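Local coordinates for protein erythromycin C-12 hydroxylase (Saccharopolyspora erythraea, PDB 2JJP) that hydroxylates the macrolactone ring of erythromycin D at C-12, using heme, molecular oxygen and NADPH to make erythromycin C, at residues 17-22 / 44-49; 168-173 / 391-396; 196-201 / 226-231; 288-293 / 313-318. The protein carries 2 engineered substitutions. All coordinates share one frame; numbering follows the deposited sequence. Where two conformers were deposited one is given.

Interaction 1: 17-22 / 44-49; sequences TIDEVP and WQDRYG
The indole of Trp44 takes Asp19 and Val21 at the edge of its six-membered ring, close to the ring plane: Asp19 OD1 comes to 3.3 Å from Trp44 CZ2, and Val21 CG2 to 3.6 Å from Trp44 CH2. Over one face of the same ring stands the backbone N of Asp46. The Asp19 carboxylate is turned 49° from the indole plane, and its second oxygen, OD2, faces the turn beyond the tryptophan. There Arg47 N donates to Asp19 OD2 at 2.8 Å, a fairly straight bond that meets the oxygen on its syn side but 32° out of the carboxylate plane. Two carbons also press on this oxygen, with Asp46 CB 3.2 Å from Asp19 OD2 and Arg47 CG 3.4 Å from it. One carboxylate therefore serves both the ring edge and a turn N-H. That turn, type I from Asp46 to Gly49, is reinforced by an Asx turn in which Tyr48 N donates to Asp46 OD1 at 2.9 Å. The contact lies at the surface, where the chain running into helix 27-40 passes the end of strand 43-45. Trp33 of that helix meets the Trp44 ring edge-to-face, while His52 of the adjacent strand 51-53 binds Asp46 OD2 and holds Trp44 through backbone hydrogen bonds.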
# COMPACT_ATOMS: atom_id res chain seq x y z
N THR A 17 -11.69 -19.92 -22.63
CA THR A 17 -10.68 -18.94 -23.07
C THR A 17 -11.33 -17.60 -23.47
O THR A 17 -11.07 -17.06 -24.56
CB THR A 17 -9.74 -19.56 -24.15
OG1 THR A 17 -8.90 -20.54 -23.54
CG2 THR A 17 -8.85 -18.51 -24.80
N ILE A 18 -12.17 -17.10 -22.57
CA ILE A 18 -12.78 -15.78 -22.66
C ILE A 18 -12.62 -15.00 -21.34
O ILE A 18 -13.42 -15.15 -20.40
CB ILE A 18 -14.26 -15.86 -23.17
CG1 ILE A 18 -14.75 -14.51 -23.75
CG2 ILE A 18 -15.21 -16.50 -22.12
CD1 ILE A 18 -14.46 -13.23 -22.93
N ASP A 19 -11.56 -14.18 -21.30
CA ASP A 19 -11.20 -13.34 -20.16
C ASP A 19 -12.37 -12.59 -19.56
O ASP A 19 -13.09 -11.84 -20.27
CB ASP A 19 -10.18 -12.27 -20.58
CG ASP A 19 -8.75 -12.76 -20.58
OD1 ASP A 19 -8.53 -13.97 -20.82
OD2 ASP A 19 -7.85 -11.92 -20.37
N GLU A 20 -12.56 -12.77 -18.26
CA GLU A 20 -13.30 -11.78 -17.50
C GLU A 20 -12.35 -11.08 -16.51
O GLU A 20 -11.73 -10.06 -16.87
CB GLU A 20 -14.58 -12.37 -16.86
CG GLU A 20 -14.50 -12.86 -15.43
CD GLU A 20 -15.58 -13.89 -15.13
OE1 GLU A 20 -15.66 -14.91 -15.87
OE2 GLU A 20 -16.36 -13.68 -14.16
N VAL A 21 -12.16 -11.66 -15.33
CA VAL A 21 -11.57 -10.99 -14.15
C VAL A 21 -12.68 -10.06 -13.61
O VAL A 21 -12.85 -8.93 -14.10
CB VAL A 21 -10.24 -10.17 -14.42
CG1 VAL A 21 -9.44 -9.98 -13.13
CG2 VAL A 21 -9.35 -10.83 -15.49
N PRO A 22 -13.45 -10.54 -12.63
CA PRO A 22 -14.31 -9.53 -12.05
C PRO A 22 -13.37 -8.43 -11.60
O PRO A 22 -12.33 -8.71 -11.02
CB PRO A 22 -14.95 -10.22 -10.86
CG PRO A 22 -14.82 -11.71 -11.15
CD PRO A 22 -13.60 -11.87 -11.99
N TRP A 44 -2.31 -18.59 -14.74
CA TRP A 44 -3.18 -18.19 -15.84
C TRP A 44 -2.54 -17.15 -16.72
O TRP A 44 -1.95 -16.20 -16.23
CB TRP A 44 -4.48 -17.65 -15.27
CG TRP A 44 -5.48 -17.14 -16.29
CD1 TRP A 44 -5.95 -17.81 -17.38
CD2 TRP A 44 -6.14 -15.85 -16.30
NE1 TRP A 44 -6.85 -17.03 -18.06
CE2 TRP A 44 -6.97 -15.82 -17.43
CE3 TRP A 44 -6.08 -14.72 -15.47
CZ2 TRP A 44 -7.76 -14.71 -17.75
CZ3 TRP A 44 -6.86 -13.63 -15.77
CH2 TRP A 44 -7.69 -13.63 -16.92
N GLN A 45 -2.72 -17.29 -18.04
CA GLN A 45 -2.33 -16.28 -18.98
C GLN A 45 -3.57 -15.55 -19.56
O GLN A 45 -4.44 -16.17 -20.18
CB GLN A 45 -1.47 -16.98 -20.05
CG GLN A 45 -0.99 -16.10 -21.13
CD GLN A 45 -0.49 -16.86 -22.35
OE1 GLN A 45 0.40 -16.39 -23.07
NE2 GLN A 45 -1.04 -18.05 -22.58
N ASP A 46 -3.67 -14.25 -19.33
CA ASP A 46 -4.78 -13.44 -19.81
C ASP A 46 -4.58 -13.04 -21.26
O ASP A 46 -3.53 -13.34 -21.83
CB ASP A 46 -5.00 -12.18 -18.92
CG ASP A 46 -3.87 -11.14 -19.02
OD1 ASP A 46 -3.03 -11.10 -19.98
OD2 ASP A 46 -3.83 -10.31 -18.10
N ARG A 47 -5.54 -12.28 -21.82
CA ARG A 47 -5.48 -11.93 -23.24
C ARG A 47 -4.38 -10.96 -23.67
O ARG A 47 -4.16 -10.79 -24.88
CB ARG A 47 -6.81 -11.44 -23.75
CG ARG A 47 -7.23 -10.08 -23.22
CD ARG A 47 -8.60 -9.89 -23.78
NE ARG A 47 -9.00 -8.52 -23.97
CZ ARG A 47 -8.94 -7.88 -25.13
NH1 ARG A 47 -8.46 -8.47 -26.22
NH2 ARG A 47 -9.36 -6.62 -25.17
N TYR A 48 -3.70 -10.35 -22.70
CA TYR A 48 -2.57 -9.47 -23.01
C TYR A 48 -1.24 -10.18 -22.88
O TYR A 48 -0.17 -9.57 -23.05
CB TYR A 48 -2.62 -8.20 -22.15
CG TYR A 48 -3.97 -7.51 -22.20
CD1 TYR A 48 -4.91 -7.75 -21.20
CD2 TYR A 48 -4.32 -6.66 -23.27
CE1 TYR A 48 -6.17 -7.15 -21.22
CE2 TYR A 48 -5.58 -6.05 -23.31
CZ TYR A 48 -6.50 -6.32 -22.27
OH TYR A 48 -7.75 -5.75 -22.23
N GLY A 49 -1.27 -11.48 -22.57
CA GLY A 49 -0.03 -12.25 -22.45
C GLY A 49 0.59 -12.02 -21.07
O GLY A 49 1.75 -12.33 -20.85

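Interaction 2: 168-173 / 391-396; sequences ALVDIQ and QIVLGT
In this P450, helix 164-170 probably corresponds, by its place before the long helix 181-206, to helix F at the roof of the substrate pocket, and the bend at 391-396 to the late-chain loop that reaches in from beside it; Val170 joins them by packing on Ile392 and Val393. The closest backbones are those of Val170 and Ile392. The two methyls of Val170 divide the work: CG2 faces the branch point of isoleucine, Val170 CG2 to Ile392 CB being 4.2 Å, and CG1 reaches the next residue, with Val170 CG1 to Val393 CG2 at 4.5 Å. Ile392 CG1 also comes to 3.9 Å from Val170 O, the carbonyl of the last helical residue.

Gln391 approaches that same end of the helix with its chain extended beyond CG (chi2 -175°), which carries the amide toward two backbone carbonyls. As modelled, Gln391 OE1 is 3.2 Å from Ile172 O and 3.3 Å from Val170 O. Outward, Ile172 rests on helix 181-206 through Leu182 and Ile186, and Val170 is also touched by Phe389. On the pocket side Ile392 touches the bound ketoconazole, its side chain about 3 Å away. Beside these aliphatic contacts, two carbonyl oxygens face one amide. The model sets oxygen against oxygen there, so the amide is probably turned over; turned back, its NH2 may serve both carbonyls and tie the loop to the helix end.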
# COMPACT_ATOMS: atom_id res chain seq x y z
N ALA A 168 -5.19 10.68 -9.75
CA ALA A 168 -4.82 10.60 -11.18
C ALA A 168 -3.91 9.42 -11.44
O ALA A 168 -4.03 8.75 -12.46
CB ALA A 168 -4.15 11.89 -11.64
N LEU A 169 -2.98 9.17 -10.52
CA LEU A 169 -2.03 8.08 -10.64
C LEU A 169 -2.74 6.73 -10.64
O LEU A 169 -2.50 5.92 -11.53
CB LEU A 169 -0.99 8.18 -9.50
CG LEU A 169 0.46 7.69 -9.61
CD1 LEU A 169 0.55 6.14 -9.56
CD2 LEU A 169 1.19 8.25 -10.83
N VAL A 170 -3.63 6.51 -9.66
CA VAL A 170 -4.37 5.24 -9.48
C VAL A 170 -5.53 5.12 -10.47
O VAL A 170 -6.04 4.03 -10.73
CB VAL A 170 -4.86 5.08 -8.00
CG1 VAL A 170 -6.19 4.36 -7.92
CG2 VAL A 170 -3.80 4.38 -7.15
N ASP A 171 -5.91 6.27 -11.03
CA ASP A 171 -6.97 6.32 -12.01
C ASP A 171 -6.43 6.35 -13.45
O ASP A 171 -7.14 6.72 -14.39
CB ASP A 171 -7.86 7.53 -11.76
CG ASP A 171 -9.20 7.38 -12.38
OD1 ASP A 171 -10.02 6.60 -11.83
OD2 ASP A 171 -9.43 8.02 -13.44
N ILE A 172 -5.17 5.94 -13.60
CA ILE A 172 -4.48 6.05 -14.88
C ILE A 172 -5.24 5.34 -15.99
O ILE A 172 -5.83 4.27 -15.77
CB ILE A 172 -2.99 5.59 -14.80
CG1 ILE A 172 -2.11 6.35 -15.81
CG2 ILE A 172 -2.85 4.08 -14.93
CD1 ILE A 172 -1.62 7.68 -15.30
N GLN A 173 -5.26 5.96 -17.16
CA GLN A 173 -5.87 5.37 -18.35
C GLN A 173 -5.10 4.10 -18.69
O GLN A 173 -4.04 4.15 -19.34
CB GLN A 173 -5.85 6.36 -19.53
CG GLN A 173 -6.69 5.91 -20.73
CD GLN A 173 -6.11 6.37 -22.05
OE1 GLN A 173 -6.79 7.01 -22.85
NE2 GLN A 173 -4.85 6.04 -22.30
N GLN A 391 -9.41 -0.40 -9.97
CA GLN A 391 -8.22 -1.10 -10.42
C GLN A 391 -7.08 -1.38 -9.46
O GLN A 391 -6.85 -2.54 -9.14
CB GLN A 391 -7.67 -0.55 -11.76
CG GLN A 391 -7.66 0.96 -11.85
CD GLN A 391 -7.24 1.49 -13.22
OE1 GLN A 391 -7.37 2.69 -13.48
NE2 GLN A 391 -6.73 0.60 -14.09
N ILE A 392 -6.31 -0.40 -9.02
CA ILE A 392 -4.94 -0.78 -8.51
C ILE A 392 -4.94 -1.25 -7.06
O ILE A 392 -4.19 -2.15 -6.65
CB ILE A 392 -3.96 0.42 -8.60
CG1 ILE A 392 -3.75 0.89 -10.07
CG2 ILE A 392 -2.61 0.15 -7.81
CD1 ILE A 392 -3.38 -0.21 -11.05
N VAL A 393 -5.73 -0.57 -6.26
CA VAL A 393 -5.81 -0.83 -4.86
C VAL A 393 -7.18 -1.44 -4.61
O VAL A 393 -8.12 -1.24 -5.40
CB VAL A 393 -5.64 0.47 -4.05
CG1 VAL A 393 -4.21 1.04 -4.20
CG2 VAL A 393 -6.65 1.51 -4.53
N LEU A 394 -7.25 -2.18 -3.49
CA LEU A 394 -8.47 -2.72 -2.92
C LEU A 394 -9.01 -1.84 -1.76
O LEU A 394 -8.56 -1.92 -0.61
CB LEU A 394 -8.24 -4.15 -2.43
CG LEU A 394 -9.47 -4.88 -1.90
CD1 LEU A 394 -10.37 -5.33 -3.08
CD2 LEU A 394 -9.01 -6.05 -1.08
N GLY A 395 -10.01 -1.03 -2.06
CA GLY A 395 -10.66 -0.19 -1.04
C GLY A 395 -11.63 0.77 -1.71
O GLY A 395 -11.99 0.58 -2.87
N THR A 396 -12.00 1.83 -0.99
CA THR A 396 -13.01 2.78 -1.43
C THR A 396 -12.44 4.19 -1.52
O THR A 396 -11.53 4.57 -0.77
CB THR A 396 -14.26 2.70 -0.52
OG1 THR A 396 -13.94 3.10 0.80
CG2 THR A 396 -14.78 1.29 -0.43

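Interaction 3: 196-201 / 226-231; sequences YLKARC and LDDEEA
Lys198 and Cys201, on one side of helix 181-206, pack against Asp228, Glu229 and Ala231 in the first turn of helix 228-259; by their order in the P450 fold these are probably helices G and I. The lysine lays its aliphatic part against the aspartate, with Lys198 CG 3.8 Å from Asp228 CG in the conformer given. Its ammonium group goes further on and forms a long salt bridge, Lys198 NZ to Glu229 OE1 at 3.7 Å. Glu229 starts out away from the neighbouring helix, and a bend at its second torsion (chi2 55°) brings the carboxylate back to the lysine; it too has two conformers, and the bridge describes only this one. A turn later Cys201 SG meets the methyl of Ala231, 3.9 Å from its CB.

Asp228 points into the groove between the helices, and one of its oxygens, OD2, stands 2.8 Å from Lys198 O. Two oxygens this close would suggest that the acid holds a proton and donates it, but the present conformer also brings OD1 implausibly near Cys201 CB, so the reading stays doubtful.

Behind this layer, helix 228-259 is started by a capping box: Asp227 is the N-cap, its OD1 accepting from Glu230 N at 2.6 Å, and Glu230 answers from its side chain. That glutamate is itself pinned by a salt bridge from Arg224 to OE1. The reciprocal bond of the box runs from Asp227 N to Glu230 OE2 over 3.0 Å, using the lone pair of OE2 that points away from the other oxygen.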
# COMPACT_ATOMS: atom_id res chain seq x y z
N TYR A 196 9.79 19.36 -7.91
CA TYR A 196 9.59 20.07 -6.67
C TYR A 196 10.43 19.43 -5.52
O TYR A 196 10.93 20.12 -4.64
CB TYR A 196 8.09 20.09 -6.32
CG TYR A 196 7.80 20.61 -4.93
CD1 TYR A 196 7.67 21.99 -4.69
CD2 TYR A 196 7.68 19.73 -3.84
CE1 TYR A 196 7.43 22.47 -3.39
CE2 TYR A 196 7.45 20.19 -2.55
CZ TYR A 196 7.33 21.56 -2.32
OH TYR A 196 7.07 22.04 -1.04
N LEU A 197 10.57 18.11 -5.52
CA LEU A 197 11.31 17.48 -4.39
C LEU A 197 12.82 17.59 -4.57
O LEU A 197 13.60 17.65 -3.60
CB LEU A 197 10.87 16.03 -4.22
CG LEU A 197 9.54 16.04 -3.47
CD1 LEU A 197 8.60 15.00 -3.95
CD2 LEU A 197 9.82 15.87 -1.99
N LYS A 198 13.22 17.56 -5.84
CA LYS A 198 14.58 17.74 -6.22
C LYS A 198 15.05 19.12 -5.73
O LYS A 198 16.17 19.24 -5.23
CB LYS A 198 14.77 17.56 -7.73
CG LYS A 198 16.21 17.33 -8.13
CD LYS A 198 16.40 17.50 -9.63
CE LYS A 198 17.65 16.77 -10.03
NZ LYS A 198 17.49 16.05 -11.35
N ALA A 199 14.19 20.13 -5.83
CA ALA A 199 14.54 21.45 -5.30
C ALA A 199 14.62 21.44 -3.75
O ALA A 199 15.51 22.06 -3.13
CB ALA A 199 13.57 22.53 -5.79
N ARG A 200 13.71 20.73 -3.13
CA ARG A 200 13.79 20.63 -1.69
C ARG A 200 15.06 19.92 -1.26
O ARG A 200 15.73 20.38 -0.34
CB ARG A 200 12.54 19.98 -1.10
CG ARG A 200 11.26 20.76 -1.32
CD ARG A 200 11.18 22.13 -0.59
NE ARG A 200 11.83 23.22 -1.35
CZ ARG A 200 11.52 23.55 -2.61
NH1 ARG A 200 10.59 22.87 -3.24
NH2 ARG A 200 12.16 24.55 -3.24
N CYS A 201 15.40 18.81 -1.90
CA CYS A 201 16.68 18.11 -1.57
C CYS A 201 17.93 19.01 -1.73
O CYS A 201 18.88 18.93 -0.93
CB CYS A 201 16.88 16.89 -2.45
SG CYS A 201 15.75 15.52 -2.16
N LEU A 226 23.34 8.84 -2.31
CA LEU A 226 22.28 9.22 -3.26
C LEU A 226 22.55 10.57 -3.93
O LEU A 226 22.76 11.53 -3.23
CB LEU A 226 20.94 9.31 -2.49
CG LEU A 226 20.25 8.07 -1.95
CD1 LEU A 226 19.04 8.46 -1.09
CD2 LEU A 226 19.86 7.15 -3.09
N ASP A 227 22.51 10.68 -5.27
CA ASP A 227 22.52 12.02 -5.89
C ASP A 227 21.17 12.67 -5.76
O ASP A 227 20.23 12.04 -5.27
CB ASP A 227 22.95 11.99 -7.36
CG ASP A 227 22.07 11.09 -8.19
OD1 ASP A 227 20.84 11.14 -8.00
OD2 ASP A 227 22.61 10.34 -9.03
N ASP A 228 21.04 13.94 -6.18
CA ASP A 228 19.76 14.58 -5.98
C ASP A 228 18.72 13.92 -6.86
O ASP A 228 17.57 13.86 -6.47
CB ASP A 228 19.82 16.12 -6.12
CG ASP A 228 18.74 16.82 -5.35
OD1 ASP A 228 17.93 16.07 -4.75
OD2 ASP A 228 18.70 18.09 -5.33
N GLU A 229 19.11 13.35 -8.00
CA GLU A 229 18.18 12.54 -8.83
C GLU A 229 17.52 11.43 -7.98
O GLU A 229 16.31 11.38 -7.86
CB GLU A 229 18.85 11.94 -10.08
CG GLU A 229 17.97 10.96 -10.88
CD GLU A 229 16.62 11.55 -11.31
OE1 GLU A 229 16.24 12.64 -10.79
OE2 GLU A 229 15.94 10.93 -12.17
N GLU A 230 18.36 10.62 -7.33
CA GLU A 230 17.93 9.46 -6.57
C GLU A 230 17.20 9.84 -5.29
O GLU A 230 16.18 9.24 -4.94
CB GLU A 230 19.15 8.62 -6.19
CG GLU A 230 19.73 7.80 -7.27
CD GLU A 230 21.11 7.23 -6.91
OE1 GLU A 230 21.42 6.12 -7.37
OE2 GLU A 230 21.91 7.90 -6.19
N ALA A 231 17.71 10.83 -4.57
CA ALA A 231 17.04 11.28 -3.36
C ALA A 231 15.65 11.85 -3.67
O ALA A 231 14.68 11.57 -2.95
CB ALA A 231 17.94 12.26 -2.53

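Interaction 4: 288-293 / 313-318; sequences FPQMQR and NTWVLS. With KLN (1-acetyl-4-(4-{[(2S,4R)-2-(2,4-dichlorophenyl)-2-(1H-imidazol-1-ylmethyl)-1,3-dioxolan-4-yl]methoxy}phenyl)piperazine), chain C.
Gln290 lies flat along Trp315, both side chains pointing the same way. The methylene CG sits over the centre of the six-membered ring, 3.6 Å from its centroid and only 4° off the normal, a CH-pi contact; beyond it the amide continues over the indole, stacked with the planes 22° apart. With chi2 at 165° the Gln290 chain runs on straight, which keeps the amide over the indole. The indole is held from elsewhere too, since Trp315 NE1 hydrogen-bonds His52.

On the same face of the sheet Gln292 and Asn313 run side by side, Gln292 CG 3.4 Å from Asn313 ND2, a buried nitrogen with no partner in the model. Gln292 OE1 then closely approaches the aryl-bearing piperazine N3 of the bound ketoconazole, at 2.9 Å. The other face carries Met291 beside Thr314. Their backbones form an antiparallel hydrogen-bonded pair: Met291 N to Thr314 O is 3.0 Å and Thr314 N to Met291 O is 2.8 Å. Thr314 OG1 adds a weak bond to that second carbonyl.

Past the strands, Leu317 N donates to Pro289 O at 3.0 Å, on a lone pair in the carbonyl plane, tying helix 316-320 to the entry of strand 290-295. One face of the Phe288 ring meets the methylene joining imidazole to dioxolane, Phe288 CZ lying 3.3 Å from ketoconazole C4, offset toward the rim. Such a strand pair, with Gln292 at the substrate and Arg293 NH2 bonded to a heme carboxylate oxygen, belongs to the main beta sheet of the P450 fold, where it walls the pocket beside the heme.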
# COMPACT_ATOMS: atom_id res chain seq x y z
N PHE A 288 -2.99 -3.39 -1.42
CA PHE A 288 -2.45 -3.82 -2.70
C PHE A 288 -2.62 -5.31 -2.97
O PHE A 288 -1.80 -6.12 -2.53
CB PHE A 288 -0.98 -3.40 -2.84
CG PHE A 288 -0.76 -1.90 -2.72
CD1 PHE A 288 -0.12 -1.36 -1.59
CD2 PHE A 288 -1.20 -1.06 -3.71
CE1 PHE A 288 0.07 0.01 -1.45
CE2 PHE A 288 -0.99 0.33 -3.61
CZ PHE A 288 -0.37 0.87 -2.46
N PRO A 289 -3.65 -5.67 -3.76
CA PRO A 289 -3.95 -7.09 -3.97
C PRO A 289 -3.02 -7.81 -4.93
O PRO A 289 -2.97 -9.03 -4.91
CB PRO A 289 -5.36 -7.06 -4.56
CG PRO A 289 -5.39 -5.71 -5.37
CD PRO A 289 -4.61 -4.77 -4.46
N GLN A 290 -2.31 -7.08 -5.78
CA GLN A 290 -1.44 -7.67 -6.80
C GLN A 290 -0.15 -6.91 -6.84
O GLN A 290 -0.16 -5.67 -6.75
CB GLN A 290 -2.03 -7.54 -8.21
CG GLN A 290 -3.46 -7.85 -8.34
CD GLN A 290 -3.99 -7.35 -9.66
OE1 GLN A 290 -4.69 -6.34 -9.71
NE2 GLN A 290 -3.62 -8.02 -10.75
N MET A 291 0.94 -7.65 -6.98
CA MET A 291 2.29 -7.13 -7.26
C MET A 291 2.73 -7.66 -8.60
O MET A 291 2.15 -8.60 -9.09
CB MET A 291 3.28 -7.57 -6.17
CG MET A 291 3.06 -6.93 -4.82
SD MET A 291 3.17 -8.17 -3.54
CE MET A 291 1.94 -7.48 -2.43
N GLN A 292 3.71 -7.02 -9.23
CA GLN A 292 4.07 -7.32 -10.62
C GLN A 292 5.56 -7.61 -10.75
O GLN A 292 6.39 -6.92 -10.13
CB GLN A 292 3.77 -6.14 -11.51
CG GLN A 292 2.30 -5.74 -11.67
CD GLN A 292 2.12 -4.75 -12.84
OE1 GLN A 292 1.11 -4.79 -13.55
NE2 GLN A 292 3.12 -3.88 -13.06
N ARG A 293 5.87 -8.60 -11.59
CA ARG A 293 7.26 -8.98 -11.90
C ARG A 293 7.38 -9.24 -13.39
O ARG A 293 6.38 -9.36 -14.06
CB ARG A 293 7.70 -10.23 -11.13
CG ARG A 293 7.56 -10.12 -9.58
CD ARG A 293 8.67 -9.22 -9.06
NE ARG A 293 8.84 -9.15 -7.60
CZ ARG A 293 8.22 -8.25 -6.84
NH1 ARG A 293 7.38 -7.38 -7.39
NH2 ARG A 293 8.45 -8.20 -5.55
N ASN A 313 1.75 -11.28 -12.59
CA ASN A 313 1.06 -10.64 -11.48
C ASN A 313 0.88 -11.61 -10.37
O ASN A 313 0.32 -12.70 -10.59
CB ASN A 313 -0.32 -10.16 -11.91
CG ASN A 313 -0.25 -8.98 -12.80
OD1 ASN A 313 -1.27 -8.43 -13.21
ND2 ASN A 313 0.98 -8.55 -13.12
N THR A 314 1.34 -11.24 -9.18
CA THR A 314 1.15 -12.14 -8.03
C THR A 314 0.03 -11.63 -7.17
O THR A 314 0.15 -10.54 -6.57
CB THR A 314 2.39 -12.22 -7.16
OG1 THR A 314 2.80 -10.89 -6.82
CG2 THR A 314 3.48 -12.88 -7.94
N TRP A 315 -1.02 -12.44 -7.07
CA TRP A 315 -2.20 -12.10 -6.32
C TRP A 315 -2.02 -12.34 -4.84
O TRP A 315 -2.33 -13.41 -4.33
CB TRP A 315 -3.43 -12.81 -6.86
CG TRP A 315 -3.84 -12.25 -8.14
CD1 TRP A 315 -3.23 -12.45 -9.37
CD2 TRP A 315 -4.93 -11.36 -8.38
NE1 TRP A 315 -3.90 -11.74 -10.36
CE2 TRP A 315 -4.96 -11.08 -9.78
CE3 TRP A 315 -5.88 -10.76 -7.54
CZ2 TRP A 315 -5.89 -10.22 -10.34
CZ3 TRP A 315 -6.82 -9.92 -8.10
CH2 TRP A 315 -6.82 -9.66 -9.50
N VAL A 316 -1.52 -11.32 -4.16
CA VAL A 316 -1.50 -11.34 -2.71
C VAL A 316 -2.88 -11.51 -2.12
O VAL A 316 -3.02 -12.21 -1.15
CB VAL A 316 -0.81 -10.10 -2.10
CG1 VAL A 316 -0.90 -10.16 -0.52
CG2 VAL A 316 0.64 -10.11 -2.56
N LEU A 317 -3.89 -10.90 -2.71
CA LEU A 317 -5.23 -11.11 -2.21
C LEU A 317 -5.63 -12.60 -2.21
O LEU A 317 -6.18 -13.10 -1.20
CB LEU A 317 -6.23 -10.28 -2.98
CG LEU A 317 -7.73 -10.47 -2.65
CD1 LEU A 317 -8.12 -10.15 -1.17
CD2 LEU A 317 -8.53 -9.57 -3.60
N SER A 318 -5.34 -13.29 -3.31
CA SER A 318 -5.56 -14.74 -3.40
C SER A 318 -4.79 -15.52 -2.36
O SER A 318 -5.36 -16.33 -1.64
CB SER A 318 -5.17 -15.20 -4.82
OG SER A 318 -5.65 -16.50 -5.09
N1 KLN C . 3.33 1.02 -2.25
C1 KLN C . 3.57 0.09 -1.31
N2 KLN C . 4.14 0.67 -0.23
C2 KLN C . 4.27 1.99 -0.50
C3 KLN C . 3.75 2.20 -1.77
C4 KLN C . 2.77 0.78 -3.56
C5 KLN C . 3.92 0.25 -4.42
O1 KLN C . 3.60 0.27 -5.79
C6 KLN C . 4.36 -0.77 -6.40
C7 KLN C . 4.61 -1.76 -5.29
O2 KLN C . 4.19 -1.11 -4.10
C8 KLN C . 5.22 0.97 -4.20
C9 KLN C . 5.39 2.28 -4.63
C10 KLN C . 6.60 2.92 -4.41
C11 KLN C . 7.63 2.22 -3.77
C12 KLN C . 7.44 0.91 -3.36
C13 KLN C . 6.24 0.28 -3.57
CL1 KLN C . 9.21 2.96 -3.48
C14 KLN C . 3.58 -1.48 -7.50
O3 KLN C . 2.19 -1.66 -7.25
C15 KLN C . 1.47 -2.11 -8.33
C16 KLN C . 0.90 -3.37 -8.30
C17 KLN C . 0.18 -3.83 -9.40
C18 KLN C . 0.02 -3.06 -10.55
C19 KLN C . 0.62 -1.79 -10.58
C20 KLN C . 1.34 -1.32 -9.48
N3 KLN C . -0.70 -3.58 -11.67
C21 KLN C . -1.68 -4.61 -11.25
C22 KLN C . -2.96 -4.54 -12.07
N4 KLN C . -2.70 -4.32 -13.51
C23 KLN C . -1.86 -3.13 -13.77
C24 KLN C . -1.35 -2.53 -12.46
C25 KLN C . -3.95 -4.18 -14.19
O4 KLN C . -4.78 -3.34 -13.85
C26 KLN C . -4.24 -5.09 -15.35
CL2 KLN C . 4.06 3.12 -5.45

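Interaction 4 walls the pocket, its Met291 side chain about 3 Å from the heme. Interaction 2 touches it directly: Val393 CG1 is 3.4 Å from Phe288 CE2, and Ile392 O is 3.4 Å from Pro289 CD, so the late loop and the strand entry pack together next to ketoconazole. Interaction 1 sits further out on the same sheet, about 15 Å from interaction 4 between centres. Even so, the side chain of Asp46 is about 6 Å from the bound ketoconazole (KLN). Interaction 3 is the remote one, 40 Å from interaction 1 between centres; helix 181-206 follows helix 164-170 of interaction 2, and the side chain of Ala231, on helix 228-259, lies about 13 Å from both heme and drug.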